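PDB 5LHF: N-(5'-phosphoribosyl)anthranilate isomerase from Thermococcus kodakarensis, which catalyses the isomerisation of N-(5-phospho-beta-D-ribosyl)anthranilate to 1-(2-carboxyphenylamino)-1-deoxy-D-ribulose 5-phosphate, the third of five steps from chorismate to L-tryptophan. Local coordinates for residues 168-171 with 172-176. Numbering follows the deposited sequence.
Sequences ENVG and EAIRW
Val170 turns CG2 anti to its own N, beside its carbonyl carbon, and Ile174 holds CG1 anti to its carbonyl carbon, beside the backbone N (chi1 -76°), with the chain running on extended to CD1, so the two branched chains run alongside one another. Val170 CG2 meets Ile174 CD1 at 3.8 Å, and Ile174 CG1 passes 3.4 Å from Val170 O. That carbonyl also accepts Ile174 N at 2.9 Å, the donor tilted 21° from its plane. The straighter bonds of this first helical turn run from Ala173 N to Asn169 O (3.2 Å) and from Arg175 N to Gly171 O (3.1 Å, 175° at the hydrogen). Helix 170-177 links parallel strands 160-162 and 181-184 of the TIM barrel in a beta-alpha-beta crossover; its Val170 and Ile174 side packs on Phe202, Val205 and Val206 of helix 196-207. Cutting Ile174 back to an alanine would probably leave Val170 CG2 without the CD1 methyl and open a gap against Val206. Toward the N-terminal end of this stretch, one water joins Glu168 O to Glu172 N, while another donates to Asn169 O and, at 2.8 Å from the water oxygen, to Glu172 OE1. The Asn169 amide bonds back to the loop after strand 160-162, OD1 to Thr166 N and ND2 to Gly164 O. Arg175, bent at chi3, folds back so that Gly171 O lies 3.4 Å above the guanidinium plane, offset toward its rim.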
loop_
_atom_site.group_PDB
_atom_site.type_symbol
_atom_site.label_atom_id
_atom_site.label_comp_id
_atom_site.label_asym_id
_atom_site.label_seq_id
_atom_site.Cartn_x
_atom_site.Cartn_y
_atom_site.Cartn_z
ATOM N N GLU A 168 -1.960 -2.143 -17.923
ATOM C CA GLU A 168 -1.060 -1.974 -19.061
ATOM C C GLU A 168 0.406 -1.860 -18.662
ATOM O O GLU A 168 1.279 -2.208 -19.467
ATOM C CB GLU A 168 -1.453 -0.734 -19.870
ATOM C CG GLU A 168 -2.807 -0.840 -20.548
ATOM C CD GLU A 168 -3.968 -0.548 -19.606
ATOM O OE1 GLU A 168 -3.730 -0.245 -18.409
ATOM O OE2 GLU A 168 -5.127 -0.619 -20.063
ATOM N N ASN A 169 0.717 -1.366 -17.458
ATOM C CA ASN A 169 2.117 -1.150 -17.117
ATOM C C ASN A 169 2.635 -2.048 -15.998
ATOM O O ASN A 169 3.842 -2.040 -15.739
ATOM C CB ASN A 169 2.371 0.335 -16.769
ATOM C CG ASN A 169 1.807 0.764 -15.408
ATOM O OD1 ASN A 169 1.474 -0.044 -14.538
ATOM N ND2 ASN A 169 1.713 2.069 -15.227
ATOM N N VAL A 170 1.776 -2.845 -15.357
ATOM C CA VAL A 170 2.238 -3.596 -14.191
ATOM C C VAL A 170 3.207 -4.709 -14.581
ATOM O O VAL A 170 4.095 -5.063 -13.789
ATOM C CB VAL A 170 1.045 -4.136 -13.379
ATOM C CG1 VAL A 170 0.374 -5.298 -14.085
ATOM C CG2 VAL A 170 1.505 -4.534 -11.983
ATOM N N GLY A 171 3.081 -5.267 -15.791
ATOM C CA GLY A 171 3.979 -6.342 -16.195
ATOM C C GLY A 171 5.419 -5.880 -16.265
ATOM O O GLY A 171 6.333 -6.572 -15.806
ATOM N N GLU A 172 5.633 -4.684 -16.807
ATOM C CA GLU A 172 6.978 -4.132 -16.858
ATOM C C GLU A 172 7.475 -3.797 -15.456
ATOM O O GLU A 172 8.635 -4.063 -15.123
ATOM C CB GLU A 172 6.997 -2.900 -17.761
ATOM C CG GLU A 172 8.380 -2.288 -17.938
ATOM C CD GLU A 172 8.326 -0.811 -18.282
ATOM O OE1 GLU A 172 7.264 -0.188 -18.062
ATOM O OE2 GLU A 172 9.342 -0.273 -18.772
ATOM N N ALA A 173 6.605 -3.233 -14.613
ATOM C CA ALA A 173 7.003 -2.921 -13.244
ATOM C C ALA A 173 7.428 -4.176 -12.486
ATOM O O ALA A 173 8.398 -4.151 -11.719
ATOM C CB ALA A 173 5.852 -2.223 -12.515
ATOM N N ILE A 174 6.715 -5.286 -12.689
ATOM C CA ILE A 174 7.028 -6.502 -11.948
ATOM C C ILE A 174 8.366 -7.076 -12.398
ATOM O O ILE A 174 9.242 -7.360 -11.578
ATOM C CB ILE A 174 5.891 -7.531 -12.088
ATOM C CG1 ILE A 174 4.709 -7.129 -11.204
ATOM C CG2 ILE A 174 6.392 -8.936 -11.721
ATOM C CD1 ILE A 174 3.358 -7.830 -11.549
ATOM N N ARG A 175 8.545 -7.284 -13.700
ATOM C CA ARG A 175 9.790 -7.945 -14.069
ATOM C C ARG A 175 10.995 -7.015 -13.983
ATOM O O ARG A 175 12.134 -7.502 -13.978
ATOM C CB ARG A 175 9.651 -8.597 -15.447
ATOM C CG ARG A 175 8.753 -9.852 -15.399
ATOM C CD ARG A 175 8.464 -10.446 -16.780
ATOM N NE ARG A 175 7.503 -9.648 -17.538
ATOM C CZ ARG A 175 7.833 -8.707 -18.419
ATOM N NH1 ARG A 175 9.104 -8.434 -18.664
ATOM N NH2 ARG A 175 6.892 -8.032 -19.051
ATOM N N TRP A 176 10.772 -5.703 -13.843
ATOM C CA TRP A 176 11.857 -4.761 -13.580
ATOM C C TRP A 176 12.232 -4.744 -12.101
ATOM O O TRP A 176 13.412 -4.849 -11.748
ATOM C CB TRP A 176 11.447 -3.364 -14.048
ATOM C CG TRP A 176 12.514 -2.317 -14.040
ATOM C CD1 TRP A 176 13.616 -2.246 -13.226
ATOM C CD2 TRP A 176 12.582 -1.175 -14.902
ATOM N NE1 TRP A 176 14.362 -1.130 -13.532
ATOM C CE2 TRP A 176 13.748 -0.457 -14.557
ATOM C CE3 TRP A 176 11.768 -0.690 -15.933
ATOM C CZ2 TRP A 176 14.116 0.725 -15.204
ATOM C CZ3 TRP A 176 12.134 0.481 -16.575
ATOM C CH2 TRP A 176 13.299 1.174 -16.210
HETATM O O HOH W 1 3.750 -3.845 -18.802
HETATM O O HOH W 2 5.660 0.223 -15.832
#